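CEP104 (Gallus gallus, PDB 5JO8) is a centriolar protein whose TOG domain, an array of paired helices, probably binds tubulin or microtubules. Local coordinates at residues A[189-194]-A[229-234]; A[179-184]-A[221-226]; A[39-44]-A[85-90]; A[24-29]-A[45-50]; A[113-118]-A[162-167]. All blocks are in the same frame, centred on the assembly; numbering follows the deposited sequence. Where two conformers were deposited one is given.

Interaction 1: residues A[189-194]-A[229-234]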
# COMPACT_ATOMS: atom_id res chain seq x y z
N LEU A 189 0.31 -1.47 13.02
CA LEU A 189 -0.29 -0.82 11.86
C LEU A 189 -0.01 0.68 11.87
O LEU A 189 0.37 1.26 10.85
CB LEU A 189 -1.80 -1.05 11.89
CG LEU A 189 -2.57 -0.67 10.63
CD1 LEU A 189 -2.14 -1.55 9.46
CD2 LEU A 189 -4.07 -0.77 10.89
N ALA A 190 -0.21 1.31 13.02
CA ALA A 190 -0.05 2.76 13.10
C ALA A 190 1.40 3.16 12.90
O ALA A 190 1.70 4.12 12.20
CB ALA A 190 -0.53 3.26 14.46
N MET A 191 2.30 2.43 13.55
CA MET A 191 3.72 2.69 13.41
C MET A 191 4.18 2.56 11.97
O MET A 191 4.92 3.40 11.47
CB MET A 191 4.52 1.73 14.29
CG MET A 191 4.63 2.16 15.74
SD MET A 191 5.42 3.77 15.90
CE MET A 191 7.03 3.45 15.18
N SER A 192 3.74 1.50 11.30
CA SER A 192 4.10 1.29 9.91
C SER A 192 3.60 2.43 9.04
O SER A 192 4.29 2.88 8.14
CB SER A 192 3.50 -0.02 9.40
OG SER A 192 4.17 -1.13 9.97
N ARG A 193 2.40 2.90 9.35
CA ARG A 193 1.83 3.98 8.56
C ARG A 193 2.60 5.28 8.73
O ARG A 193 2.94 5.93 7.74
CB ARG A 193 0.35 4.19 8.85
CG ARG A 193 -0.31 5.13 7.85
CD ARG A 193 -1.21 4.39 6.86
NE ARG A 193 -2.54 4.19 7.45
CZ ARG A 193 -3.44 5.15 7.59
NH1 ARG A 193 -3.18 6.39 7.19
NH2 ARG A 193 -4.61 4.88 8.15
N VAL A 194 2.90 5.68 9.97
CA VAL A 194 3.65 6.93 10.13
C VAL A 194 5.05 6.83 9.55
O VAL A 194 5.57 7.80 8.99
CB VAL A 194 3.65 7.44 11.59
CG1 VAL A 194 2.25 7.87 11.97
CG2 VAL A 194 4.16 6.37 12.55
N TYR A 229 3.14 6.42 22.36
CA TYR A 229 4.20 7.42 22.25
C TYR A 229 5.01 7.30 20.96
O TYR A 229 5.29 8.30 20.31
CB TYR A 229 5.14 7.35 23.46
CG TYR A 229 6.41 8.17 23.28
CD1 TYR A 229 6.42 9.53 23.57
CD2 TYR A 229 7.57 7.59 22.81
CE1 TYR A 229 7.58 10.28 23.41
CE2 TYR A 229 8.73 8.34 22.63
CZ TYR A 229 8.72 9.68 22.93
OH TYR A 229 9.88 10.41 22.76
N GLU A 230 5.42 6.09 20.62
CA GLU A 230 6.30 5.88 19.48
C GLU A 230 5.63 6.36 18.18
O GLU A 230 6.30 6.90 17.29
CB GLU A 230 6.72 4.41 19.41
CG GLU A 230 7.93 4.15 18.55
CD GLU A 230 8.44 2.73 18.70
OE1 GLU A 230 7.90 1.98 19.54
OE2 GLU A 230 9.39 2.36 17.97
N VAL A 231 4.32 6.21 18.09
CA VAL A 231 3.54 6.72 16.96
C VAL A 231 3.55 8.25 16.93
O VAL A 231 3.83 8.87 15.89
CB VAL A 231 2.10 6.20 16.99
CG1 VAL A 231 1.30 6.76 15.81
CG2 VAL A 231 2.07 4.68 16.97
N ARG A 232 3.25 8.87 18.07
CA ARG A 232 3.26 10.32 18.15
C ARG A 232 4.64 10.88 17.82
O ARG A 232 4.75 11.95 17.21
CB ARG A 232 2.84 10.80 19.55
CG ARG A 232 1.45 10.36 19.96
CD ARG A 232 0.98 11.04 21.24
NE ARG A 232 1.86 10.76 22.38
CZ ARG A 232 1.73 9.73 23.21
NH1 ARG A 232 2.57 9.58 24.23
NH2 ARG A 232 0.76 8.84 23.03
N ASP A 233 5.68 10.17 18.22
CA ASP A 233 7.03 10.65 18.00
C ASP A 233 7.38 10.73 16.51
O ASP A 233 8.03 11.68 16.07
CB ASP A 233 8.05 9.80 18.76
CG ASP A 233 9.48 10.26 18.55
OD1 ASP A 233 9.84 11.33 19.08
OD2 ASP A 233 10.24 9.55 17.85
N VAL A 234 6.91 9.76 15.71
CA VAL A 234 7.14 9.84 14.28
C VAL A 234 6.34 11.01 13.70
O VAL A 234 6.83 11.73 12.83
CB VAL A 234 6.80 8.53 13.55
CG1 VAL A 234 7.12 8.67 12.06
CG2 VAL A 234 7.59 7.39 14.16
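Met-191 lies along the first turn of helix 229-245, and its chain shows how helices 187-204 and 229-245 pack here. In one of its two modelled conformers, CG leaves CB anti to the carbonyl carbon (chi1 -83°) and meets Val-231 CG2 at 3.8 Å. Met-191 SD comes next, 3.5 Å from the carbonyl carbon of Glu-230. Further bends at chi2 and chi3 bring Met-191 CE to 3.6 Å from Glu-230 CG, where the two side chains cross at about a right angle. An unbranched, flexible thioether suits this place, since it can fold against a helix backbone. The firmer packing is below it: Val-194 CG2 lies 3.6 Å from Val-234 CB, and Ala-190 CB, small enough for the close approach, faces Val-231 CG2 at 3.9 Å. The short segment axes run nearly parallel, 9.2 Å apart at 12°. No hydrogen bond crosses between the segments, so the contact depends on dispersion and the exclusion of water from its buried valines.

Interaction 2: residues A[179-184]-A[221-226]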
# COMPACT_ATOMS: atom_id res chain seq x y z
N GLN A 179 -4.39 9.11 4.79
CA GLN A 179 -5.75 9.05 5.28
C GLN A 179 -5.76 8.91 6.80
O GLN A 179 -4.77 8.49 7.39
CB GLN A 179 -6.52 7.91 4.59
CG GLN A 179 -6.72 8.15 3.09
CD GLN A 179 -7.22 9.56 2.79
OE1 GLN A 179 -8.37 9.90 3.09
NE2 GLN A 179 -6.36 10.39 2.20
N LEU A 180 -6.88 9.29 7.42
CA LEU A 180 -6.99 9.35 8.88
C LEU A 180 -6.48 8.08 9.57
O LEU A 180 -6.79 6.97 9.16
CB LEU A 180 -8.44 9.60 9.29
CG LEU A 180 -8.69 9.74 10.80
CD1 LEU A 180 -8.44 11.18 11.25
CD2 LEU A 180 -10.10 9.28 11.18
N LEU A 181 -5.69 8.28 10.62
CA LEU A 181 -5.25 7.19 11.47
C LEU A 181 -6.00 7.35 12.79
O LEU A 181 -5.85 8.36 13.47
CB LEU A 181 -3.74 7.31 11.71
CG LEU A 181 -3.04 6.21 12.49
CD1 LEU A 181 -2.94 4.93 11.66
CD2 LEU A 181 -1.66 6.68 12.92
N LYS A 182 -6.82 6.36 13.14
CA LYS A 182 -7.58 6.42 14.39
C LYS A 182 -6.63 6.35 15.59
O LYS A 182 -5.64 5.63 15.55
CB LYS A 182 -8.62 5.30 14.46
CG LYS A 182 -9.82 5.50 13.54
CD LYS A 182 -10.90 4.47 13.82
CE LYS A 182 -12.05 4.59 12.83
NZ LYS A 182 -13.12 3.58 13.10
N PRO A 183 -6.94 7.10 16.66
CA PRO A 183 -6.07 7.18 17.84
C PRO A 183 -5.90 5.84 18.55
O PRO A 183 -4.93 5.65 19.30
CB PRO A 183 -6.83 8.14 18.76
CG PRO A 183 -7.69 8.94 17.85
CD PRO A 183 -8.10 8.00 16.76
N ASN A 184 -6.85 4.93 18.33
CA ASN A 184 -6.84 3.62 18.96
C ASN A 184 -6.42 2.52 17.99
O ASN A 184 -6.48 1.34 18.32
CB ASN A 184 -8.23 3.31 19.50
CG ASN A 184 -9.29 3.39 18.43
OD1 ASN A 184 -9.69 4.47 18.00
ND2 ASN A 184 -9.76 2.23 17.98
N THR A 221 -1.03 15.64 12.36
CA THR A 221 -1.66 16.18 13.56
C THR A 221 -2.68 15.18 14.10
O THR A 221 -2.88 15.06 15.31
CB THR A 221 -2.28 17.58 13.35
OG1 THR A 221 -3.25 17.54 12.31
CG2 THR A 221 -1.20 18.61 13.00
N GLY A 222 -3.30 14.42 13.20
CA GLY A 222 -4.15 13.33 13.62
C GLY A 222 -3.37 12.29 14.40
O GLY A 222 -3.81 11.82 15.46
N ALA A 223 -2.19 11.94 13.89
CA ALA A 223 -1.34 10.93 14.52
C ALA A 223 -0.82 11.36 15.90
O ALA A 223 -0.46 10.51 16.71
CB ALA A 223 -0.18 10.55 13.60
N LEU A 224 -0.79 12.67 16.15
CA LEU A 224 -0.35 13.19 17.45
C LEU A 224 -1.32 12.80 18.55
O LEU A 224 -0.98 12.86 19.73
CB LEU A 224 -0.22 14.71 17.42
CG LEU A 224 0.92 15.33 16.60
CD1 LEU A 224 0.83 16.85 16.62
CD2 LEU A 224 2.26 14.86 17.12
N GLU A 225 -2.53 12.41 18.17
CA GLU A 225 -3.53 12.01 19.15
C GLU A 225 -3.44 10.52 19.46
O GLU A 225 -4.15 10.02 20.33
CB GLU A 225 -4.93 12.37 18.65
CG GLU A 225 -5.12 13.84 18.34
CD GLU A 225 -6.57 14.25 18.30
OE1 GLU A 225 -7.40 13.46 17.81
OE2 GLU A 225 -6.89 15.37 18.77
N HIS A 226 -2.58 9.80 18.76
CA HIS A 226 -2.51 8.36 18.95
C HIS A 226 -2.10 8.01 20.38
O HIS A 226 -1.34 8.74 21.01
CB HIS A 226 -1.56 7.70 17.95
CG HIS A 226 -1.76 6.22 17.82
ND1 HIS A 226 -1.17 5.32 18.68
CD2 HIS A 226 -2.50 5.50 16.96
CE1 HIS A 226 -1.53 4.09 18.34
NE2 HIS A 226 -2.34 4.18 17.29
O HOH W 1 -4.06 9.00 15.72
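In this all-helical TOG array the loop 179-184, which leads into helix 187-204, lies against the C-terminal part of helix 213-223 and the type I beta turn Ala-223 to His-226. The imidazole of His-226 is the main flat group. With CG anti to the backbone N (chi1 -162°), its ring reaches the loop, and Pro-183 O sits 3.4 Å above the ring plane, over its centre. Lys-182 O approaches obliquely, 3.4 Å from His-226 CD2. Histidine suits this buried place because both ring nitrogens find partners close by: ND1 bonds to Val-228 N and NE2 to Ser-185 O. Pro-183, already restricted in its backbone, lays CB 3.6 Å from Glu-225 O, and backbone hydrogen bonding joins it to Arg-227. Deeper down, Leu-181 sends CD2 to Ala-223 CB at 4.2 Å, an apolar contact that continues onto Ala-190 of helix 187-204. Gly-222, without a side chain, lets its backbone come near Leu-181 O. One water bridges the two backbones there, donating one hydrogen to Leu-181 O at 2.9 Å and the other to Gly-222 O at 2.8 Å.

Interaction 3: residues A[39-44]-A[85-90]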
# COMPACT_ATOMS: atom_id res chain seq x y z
N GLU A 39 -13.16 -18.07 -15.69
CA GLU A 39 -13.36 -17.84 -17.11
C GLU A 39 -12.04 -17.60 -17.84
O GLU A 39 -11.88 -17.97 -19.00
CB GLU A 39 -14.29 -16.66 -17.33
CG GLU A 39 -15.57 -17.03 -18.05
CD GLU A 39 -16.58 -15.91 -18.06
OE1 GLU A 39 -16.47 -14.99 -17.23
OE2 GLU A 39 -17.50 -15.95 -18.91
N VAL A 40 -11.10 -16.97 -17.14
CA VAL A 40 -9.83 -16.60 -17.74
C VAL A 40 -8.79 -17.71 -17.60
O VAL A 40 -8.07 -18.02 -18.56
CB VAL A 40 -9.30 -15.28 -17.12
CG1 VAL A 40 -7.88 -14.99 -17.58
CG2 VAL A 40 -10.22 -14.13 -17.46
N PHE A 41 -8.70 -18.30 -16.41
CA PHE A 41 -7.62 -19.24 -16.12
C PHE A 41 -8.01 -20.71 -16.05
O PHE A 41 -7.14 -21.57 -16.01
CB PHE A 41 -6.94 -18.85 -14.80
CG PHE A 41 -6.32 -17.50 -14.83
CD1 PHE A 41 -5.30 -17.21 -15.71
CD2 PHE A 41 -6.75 -16.51 -13.95
CE1 PHE A 41 -4.72 -15.95 -15.73
CE2 PHE A 41 -6.18 -15.26 -13.97
CZ PHE A 41 -5.17 -14.98 -14.86
N GLY A 42 -9.30 -20.99 -15.98
CA GLY A 42 -9.75 -22.35 -15.80
C GLY A 42 -9.92 -22.70 -14.34
O GLY A 42 -9.28 -22.12 -13.46
N GLU A 43 -10.80 -23.66 -14.07
CA GLU A 43 -11.12 -24.01 -12.70
C GLU A 43 -9.96 -24.68 -11.97
O GLU A 43 -9.80 -24.50 -10.76
CB GLU A 43 -12.39 -24.87 -12.63
CG GLU A 43 -12.81 -25.22 -11.21
CD GLU A 43 -14.19 -25.83 -11.13
OE1 GLU A 43 -14.91 -25.81 -12.14
OE2 GLU A 43 -14.54 -26.33 -10.04
N ALA A 44 -9.14 -25.44 -12.70
CA ALA A 44 -8.02 -26.16 -12.08
C ALA A 44 -7.04 -25.20 -11.41
O ALA A 44 -6.65 -25.39 -10.26
CB ALA A 44 -7.31 -27.04 -13.10
N ARG A 85 -7.54 -8.29 -14.88
CA ARG A 85 -8.49 -8.17 -13.78
C ARG A 85 -8.59 -9.48 -13.00
O ARG A 85 -8.64 -9.48 -11.77
CB ARG A 85 -9.86 -7.73 -14.30
CG ARG A 85 -9.81 -6.43 -15.09
CD ARG A 85 -9.51 -5.23 -14.20
NE ARG A 85 -9.59 -3.95 -14.92
CZ ARG A 85 -10.57 -3.07 -14.79
NH1 ARG A 85 -11.60 -3.32 -13.98
NH2 ARG A 85 -10.54 -1.94 -15.48
N ALA A 86 -8.58 -10.60 -13.70
CA ALA A 86 -8.65 -11.89 -13.04
C ALA A 86 -7.38 -12.16 -12.22
O ALA A 86 -7.44 -12.73 -11.12
CB ALA A 86 -8.87 -13.01 -14.06
N ALA A 87 -6.23 -11.76 -12.76
CA ALA A 87 -4.97 -11.95 -12.04
C ALA A 87 -4.94 -11.11 -10.77
O ALA A 87 -4.50 -11.59 -9.72
CB ALA A 87 -3.79 -11.59 -12.95
N ILE A 88 -5.43 -9.87 -10.85
CA ILE A 88 -5.49 -8.98 -9.70
C ILE A 88 -6.44 -9.52 -8.64
O ILE A 88 -6.18 -9.41 -7.44
CB ILE A 88 -5.78 -7.51 -10.12
CG1 ILE A 88 -4.60 -6.90 -10.88
CG2 ILE A 88 -6.19 -6.64 -8.93
CD1 ILE A 88 -3.29 -6.73 -10.06
N PHE A 89 -7.55 -10.12 -9.06
CA PHE A 89 -8.46 -10.79 -8.15
C PHE A 89 -7.70 -11.83 -7.31
O PHE A 89 -7.85 -11.90 -6.08
CB PHE A 89 -9.62 -11.45 -8.93
CG PHE A 89 -10.54 -12.28 -8.07
CD1 PHE A 89 -10.29 -13.62 -7.84
CD2 PHE A 89 -11.66 -11.70 -7.48
CE1 PHE A 89 -11.12 -14.37 -7.03
CE2 PHE A 89 -12.50 -12.46 -6.67
CZ PHE A 89 -12.23 -13.80 -6.45
N LEU A 90 -6.87 -12.64 -7.97
CA LEU A 90 -6.10 -13.66 -7.27
C LEU A 90 -4.98 -13.05 -6.41
O LEU A 90 -4.72 -13.52 -5.31
CB LEU A 90 -5.54 -14.70 -8.25
CG LEU A 90 -6.63 -15.49 -8.97
CD1 LEU A 90 -6.01 -16.42 -10.01
CD2 LEU A 90 -7.50 -16.29 -8.00
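The ring of Phe-41 is the bump of this contact, and the hollow that receives it is built from Ala-86, Ala-87 and Leu-90 on helix 77-94. CG stands anti to the carbonyl carbon (chi1 -61°), which carries the ring out from the end of helix 35-41 to its neighbour. Phe-41 CE2 makes the closest approach, 3.5 Å from Ala-86 CB, oblique to the ring. The rim of the ring is directed at the helix backbone, with Ala-87 N near the ring plane and 3.7 Å from Phe-41 CE2. Ala-87 CB, 4.1 Å from Phe-41 CZ, completes the floor with Ala-86. On the flank, Leu-90 CD1 comes within 4.0 Å of Phe-41 CD2 as the two side chains slide past each other in opposite directions. Two consecutive alanines suit this floor because their methyls are short enough to let an aromatic edge reach the main chain. Val-40 has two roles: its CG1 stands 3.7 Å above the centre of the Phe-41 ring, and its CG2 touches Ala-86 CB at 3.8 Å. Val-64 and Leu-68 of helix 54-69 also pack on the ring. Gly-42, with positive phi, then turns the chain between helices 35-41 and 43-49. Chemically this is an aromatic ring among alkyl groups, held by van der Waals contact and therefore by closeness of fit.

Interaction 4: residues A[24-29]-A[45-50]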
# COMPACT_ATOMS: atom_id res chain seq x y z
N GLU A 24 -8.26 -29.50 -3.80
CA GLU A 24 -9.62 -29.81 -3.38
C GLU A 24 -10.63 -28.97 -4.15
O GLU A 24 -10.29 -27.90 -4.67
CB GLU A 24 -9.78 -29.60 -1.87
CG GLU A 24 -9.59 -28.18 -1.42
CD GLU A 24 -8.15 -27.87 -1.04
OE1 GLU A 24 -7.96 -27.04 -0.12
OE2 GLU A 24 -7.23 -28.45 -1.64
N PRO A 25 -11.88 -29.46 -4.25
CA PRO A 25 -12.89 -28.72 -5.02
C PRO A 25 -13.19 -27.36 -4.40
O PRO A 25 -13.09 -27.20 -3.18
CB PRO A 25 -14.12 -29.64 -4.94
CG PRO A 25 -13.90 -30.46 -3.72
CD PRO A 25 -12.43 -30.70 -3.68
N LEU A 26 -13.54 -26.41 -5.25
CA LEU A 26 -13.95 -25.08 -4.82
C LEU A 26 -15.31 -25.13 -4.13
O LEU A 26 -16.23 -25.78 -4.62
CB LEU A 26 -14.03 -24.13 -6.01
CG LEU A 26 -12.71 -23.68 -6.65
CD1 LEU A 26 -12.96 -22.90 -7.93
CD2 LEU A 26 -11.90 -22.85 -5.67
N SER A 27 -15.43 -24.46 -2.99
CA SER A 27 -16.71 -24.31 -2.31
C SER A 27 -17.69 -23.61 -3.24
O SER A 27 -17.29 -22.98 -4.21
CB SER A 27 -16.55 -23.49 -1.03
OG SER A 27 -16.53 -22.11 -1.33
N GLU A 28 -18.98 -23.71 -2.93
CA GLU A 28 -19.99 -23.05 -3.74
C GLU A 28 -19.81 -21.53 -3.69
O GLU A 28 -20.05 -20.83 -4.67
CB GLU A 28 -21.40 -23.42 -3.27
CG GLU A 28 -21.76 -24.88 -3.49
CD GLU A 28 -23.14 -25.22 -2.98
OE1 GLU A 28 -23.67 -24.45 -2.15
OE2 GLU A 28 -23.70 -26.25 -3.42
N LYS A 29 -19.36 -21.04 -2.54
CA LYS A 29 -19.06 -19.63 -2.36
C LYS A 29 -17.99 -19.18 -3.35
O LYS A 29 -18.12 -18.15 -4.01
CB LYS A 29 -18.60 -19.39 -0.92
CG LYS A 29 -18.67 -17.95 -0.44
CD LYS A 29 -18.47 -17.89 1.07
CE LYS A 29 -18.64 -16.48 1.62
NZ LYS A 29 -17.55 -15.56 1.19
N LEU A 45 -6.65 -24.15 -12.14
CA LEU A 45 -5.74 -23.16 -11.60
C LEU A 45 -6.36 -22.45 -10.40
O LEU A 45 -5.70 -22.28 -9.38
CB LEU A 45 -5.33 -22.14 -12.67
CG LEU A 45 -4.28 -21.10 -12.26
CD1 LEU A 45 -3.46 -20.68 -13.48
CD2 LEU A 45 -4.94 -19.87 -11.62
N VAL A 46 -7.61 -22.02 -10.54
CA VAL A 46 -8.26 -21.29 -9.45
C VAL A 46 -8.41 -22.18 -8.21
O VAL A 46 -8.20 -21.73 -7.08
CB VAL A 46 -9.60 -20.66 -9.90
CG1 VAL A 46 -10.35 -20.07 -8.72
CG2 VAL A 46 -9.34 -19.60 -10.96
N SER A 47 -8.75 -23.45 -8.43
CA SER A 47 -8.81 -24.39 -7.32
C SER A 47 -7.47 -24.47 -6.61
O SER A 47 -7.42 -24.57 -5.37
CB SER A 47 -9.23 -25.78 -7.82
OG SER A 47 -10.55 -25.74 -8.34
N GLY A 48 -6.38 -24.42 -7.37
CA GLY A 48 -5.05 -24.37 -6.78
C GLY A 48 -4.86 -23.12 -5.92
O GLY A 48 -4.38 -23.20 -4.79
N ALA A 49 -5.25 -21.97 -6.45
CA ALA A 49 -5.14 -20.70 -5.71
C ALA A 49 -5.93 -20.71 -4.39
O ALA A 49 -5.54 -20.04 -3.43
CB ALA A 49 -5.57 -19.53 -6.59
N TYR A 50 -7.03 -21.45 -4.36
CA TYR A 50 -7.88 -21.51 -3.17
C TYR A 50 -7.53 -22.69 -2.26
O TYR A 50 -8.16 -22.88 -1.22
CB TYR A 50 -9.35 -21.62 -3.56
CG TYR A 50 -10.05 -20.31 -3.89
CD1 TYR A 50 -9.73 -19.60 -5.04
CD2 TYR A 50 -11.05 -19.81 -3.07
CE1 TYR A 50 -10.38 -18.42 -5.34
CE2 TYR A 50 -11.70 -18.63 -3.37
CZ TYR A 50 -11.36 -17.94 -4.50
OH TYR A 50 -12.00 -16.75 -4.82
O HOH W 2 -9.25 -25.52 -3.81
O HOH W 3 -12.94 -27.05 -7.88
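The N-terminal end of the TOG helical array is where an extended lead-in, 24-27, runs over helix 43-49 before helix 28-33 begins. Leu-26 is the residue that plugs in. Its CG is anti to the carbonyl carbon (chi1 -72°), and the fork beyond spreads over the helix: Leu-26 CD2 lies 3.5 Å from Tyr-50 CB and meets the ring obliquely, while Leu-26 CD1 reaches Val-46 CG1 at 3.9 Å. The leucine crosses both of these side chains at about a right angle, and Ser-47 OG lies beside the fork, 3.4 Å from Leu-26 CG. A branched apolar residue fits here because its two methyls can serve two different neighbours. Serine is apt at 47 because it is small and its hydroxyl also bonds to Glu-43 O of its own helix. Two waters bridge the segments. One accepts from Leu-26 N at 2.8 Å and donates to the hydroxyl Ser-47 OG at 2.8 Å; the other, backbone to backbone, donates to Glu-24 O at 2.7 Å and to Ser-47 O at 2.6 Å. The carboxylate of Glu-24 reaches beyond the helix to Lys-52 N and Ser-51 OG, and Tyr-50 OH bonds to Glu-33. Ser-27 is the N-cap of helix 28-33, its OG bonded to Ala-30 N. The lead-in thus packs on helix 43-49 and on Ile-38 of helix 35-41, at the end of the alpha-solenoid.

Interaction 5: residues A[113-118]-A[162-167]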
# COMPACT_ATOMS: atom_id res chain seq x y z
N ILE A 113 2.68 -7.30 -13.32
CA ILE A 113 1.51 -6.77 -14.03
C ILE A 113 1.68 -5.28 -14.23
O ILE A 113 1.47 -4.76 -15.33
CB ILE A 113 0.22 -7.09 -13.27
CG1 ILE A 113 -0.08 -8.58 -13.36
CG2 ILE A 113 -0.95 -6.33 -13.89
CD1 ILE A 113 -1.09 -9.06 -12.35
N ILE A 114 2.09 -4.59 -13.18
CA ILE A 114 2.23 -3.14 -13.22
C ILE A 114 3.40 -2.66 -14.08
O ILE A 114 3.28 -1.74 -14.88
CB ILE A 114 2.32 -2.58 -11.79
CG1 ILE A 114 0.97 -2.72 -11.09
CG2 ILE A 114 2.79 -1.13 -11.80
CD1 ILE A 114 1.08 -2.46 -9.57
N THR A 115 4.56 -3.29 -13.91
CA THR A 115 5.78 -2.77 -14.52
C THR A 115 6.09 -3.37 -15.89
O THR A 115 6.89 -2.82 -16.65
CB THR A 115 7.00 -2.96 -13.59
OG1 THR A 115 7.31 -4.36 -13.48
CG2 THR A 115 6.72 -2.37 -12.19
N GLN A 116 5.44 -4.48 -16.23
CA GLN A 116 5.74 -5.14 -17.49
C GLN A 116 4.53 -5.32 -18.39
O GLN A 116 4.56 -4.93 -19.55
CB GLN A 116 6.38 -6.51 -17.25
CG GLN A 116 7.73 -6.43 -16.55
CD GLN A 116 8.38 -7.79 -16.42
OE1 GLN A 116 8.72 -8.43 -17.41
NE2 GLN A 116 8.54 -8.25 -15.19
N TYR A 117 3.47 -5.90 -17.85
CA TYR A 117 2.30 -6.31 -18.63
C TYR A 117 1.50 -5.13 -19.17
O TYR A 117 1.24 -5.04 -20.38
CB TYR A 117 1.44 -7.21 -17.76
CG TYR A 117 0.22 -7.84 -18.41
CD1 TYR A 117 0.30 -9.07 -19.03
CD2 TYR A 117 -1.03 -7.22 -18.33
CE1 TYR A 117 -0.82 -9.67 -19.59
CE2 TYR A 117 -2.15 -7.81 -18.86
CZ TYR A 117 -2.04 -9.03 -19.50
OH TYR A 117 -3.18 -9.60 -20.01
N VAL A 118 1.08 -4.24 -18.29
CA VAL A 118 0.38 -3.04 -18.74
C VAL A 118 1.15 -2.25 -19.81
O VAL A 118 0.58 -1.96 -20.87
CB VAL A 118 -0.08 -2.16 -17.56
CG1 VAL A 118 -0.66 -0.85 -18.07
CG2 VAL A 118 -1.11 -2.91 -16.74
N ALA A 162 5.39 2.74 -4.80
CA ALA A 162 5.13 4.18 -4.88
C ALA A 162 6.07 4.90 -5.85
O ALA A 162 5.70 5.92 -6.45
CB ALA A 162 5.24 4.82 -3.48
N LEU A 163 7.28 4.37 -6.01
CA LEU A 163 8.30 5.03 -6.81
C LEU A 163 8.50 4.45 -8.22
O LEU A 163 9.26 5.00 -9.03
CB LEU A 163 9.60 5.08 -5.99
CG LEU A 163 9.35 5.93 -4.73
CD1 LEU A 163 10.18 5.53 -3.53
CD2 LEU A 163 9.54 7.40 -5.05
N TRP A 164 7.80 3.36 -8.55
CA TRP A 164 7.87 2.82 -9.90
C TRP A 164 7.40 3.86 -10.90
O TRP A 164 6.43 4.58 -10.64
CB TRP A 164 7.04 1.55 -10.08
CG TRP A 164 7.54 0.39 -9.31
CD1 TRP A 164 8.83 0.16 -8.89
CD2 TRP A 164 6.76 -0.70 -8.83
NE1 TRP A 164 8.88 -1.02 -8.18
CE2 TRP A 164 7.62 -1.56 -8.13
CE3 TRP A 164 5.40 -1.04 -8.93
CZ2 TRP A 164 7.18 -2.73 -7.52
CZ3 TRP A 164 4.96 -2.19 -8.33
CH2 TRP A 164 5.85 -3.03 -7.63
N SER A 165 8.10 3.94 -12.02
CA SER A 165 7.77 4.94 -13.04
C SER A 165 6.32 4.85 -13.53
O SER A 165 5.73 5.86 -13.91
CB SER A 165 8.75 4.87 -14.21
OG SER A 165 8.64 3.64 -14.89
N GLU A 166 5.76 3.64 -13.52
CA GLU A 166 4.36 3.47 -13.92
C GLU A 166 3.37 3.97 -12.87
O GLU A 166 2.23 4.30 -13.20
CB GLU A 166 4.05 2.00 -14.22
CG GLU A 166 4.66 1.46 -15.52
CD GLU A 166 4.06 2.09 -16.77
OE1 GLU A 166 2.83 2.02 -16.95
OE2 GLU A 166 4.83 2.66 -17.58
N VAL A 167 3.79 4.01 -11.61
CA VAL A 167 2.88 4.27 -10.51
C VAL A 167 2.99 5.69 -9.96
O VAL A 167 1.99 6.31 -9.60
CB VAL A 167 3.08 3.24 -9.38
CG1 VAL A 167 2.28 3.62 -8.14
CG2 VAL A 167 2.73 1.85 -9.84
O HOH W 4 1.49 0.32 -15.68
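Ile-114, on helix 100-121, makes the first contact with the turn that follows helix 148-163. Its CG2, anti to the backbone N, packs 3.6 Å from Val-167 CG2 and 3.9 Å from Trp-164 CE3, the latter approached obliquely. The CD1 branch adds a second touch on the indole, at CZ3; Thr-128 and Cys-131 of helix 125-142 also pack against this isoleucine. Its carbonyl adds a polar link: a water donates to Ile-114 O at 2.8 Å and to Glu-166 OE1, the latter bond unusually short. In Glu-166, chi1 (-72°) puts CG beside Ile-114 O, at 3.5 Å, and the bend at chi2 (-67°) turns the carboxylate to the water. Thr-115 follows, placing its CG2 over one face of the indole. That methyl makes a CH-pi contact, 4.0 Å from the centroid of the six-membered ring of Trp-164 and 24° off the normal. Threonine suits the position because its methyl can lie on the ring while OG1 turns back to bond Lys-111 O in its own helix. These residues lie in a pi-type turn, 113-117, where Val-118 N bonds to Ile-113 O at 3.0 Å. Across the contact, Val-167 N bonds to Trp-164 O, holding the turn compact, and Phe-157 meets the indole edge-to-face. The contact joins helix 100-121 to the turn after helix 148-163, as neighbouring helices pack in an alpha-solenoid.

How the interactions relate
From the N terminus, interaction 4 closes first, folding 24-29 back on 45-50 after a short excursion. Interaction 3 crosses it, because 39-44 lies between those segments while its partner 85-90 comes later; the two share helix 43-49 and touch through Leu-90 and Leu-45. Interaction 5 follows in series, yet Ile-113 meets Ala-87 and Ile-88, so helices 77-94 and 100-121 carry packing from one to the other. Interactions 2 and 1 come last and cross: the chain order is 179-184, 189-194, 221-226, 229-234, so their segments alternate, and Arg-193 and Arg-232 bond across to Gln-179 and His-226. Interactions 1 and 3 lie on opposite sides of the chain's centre, about 37 Å apart between centres.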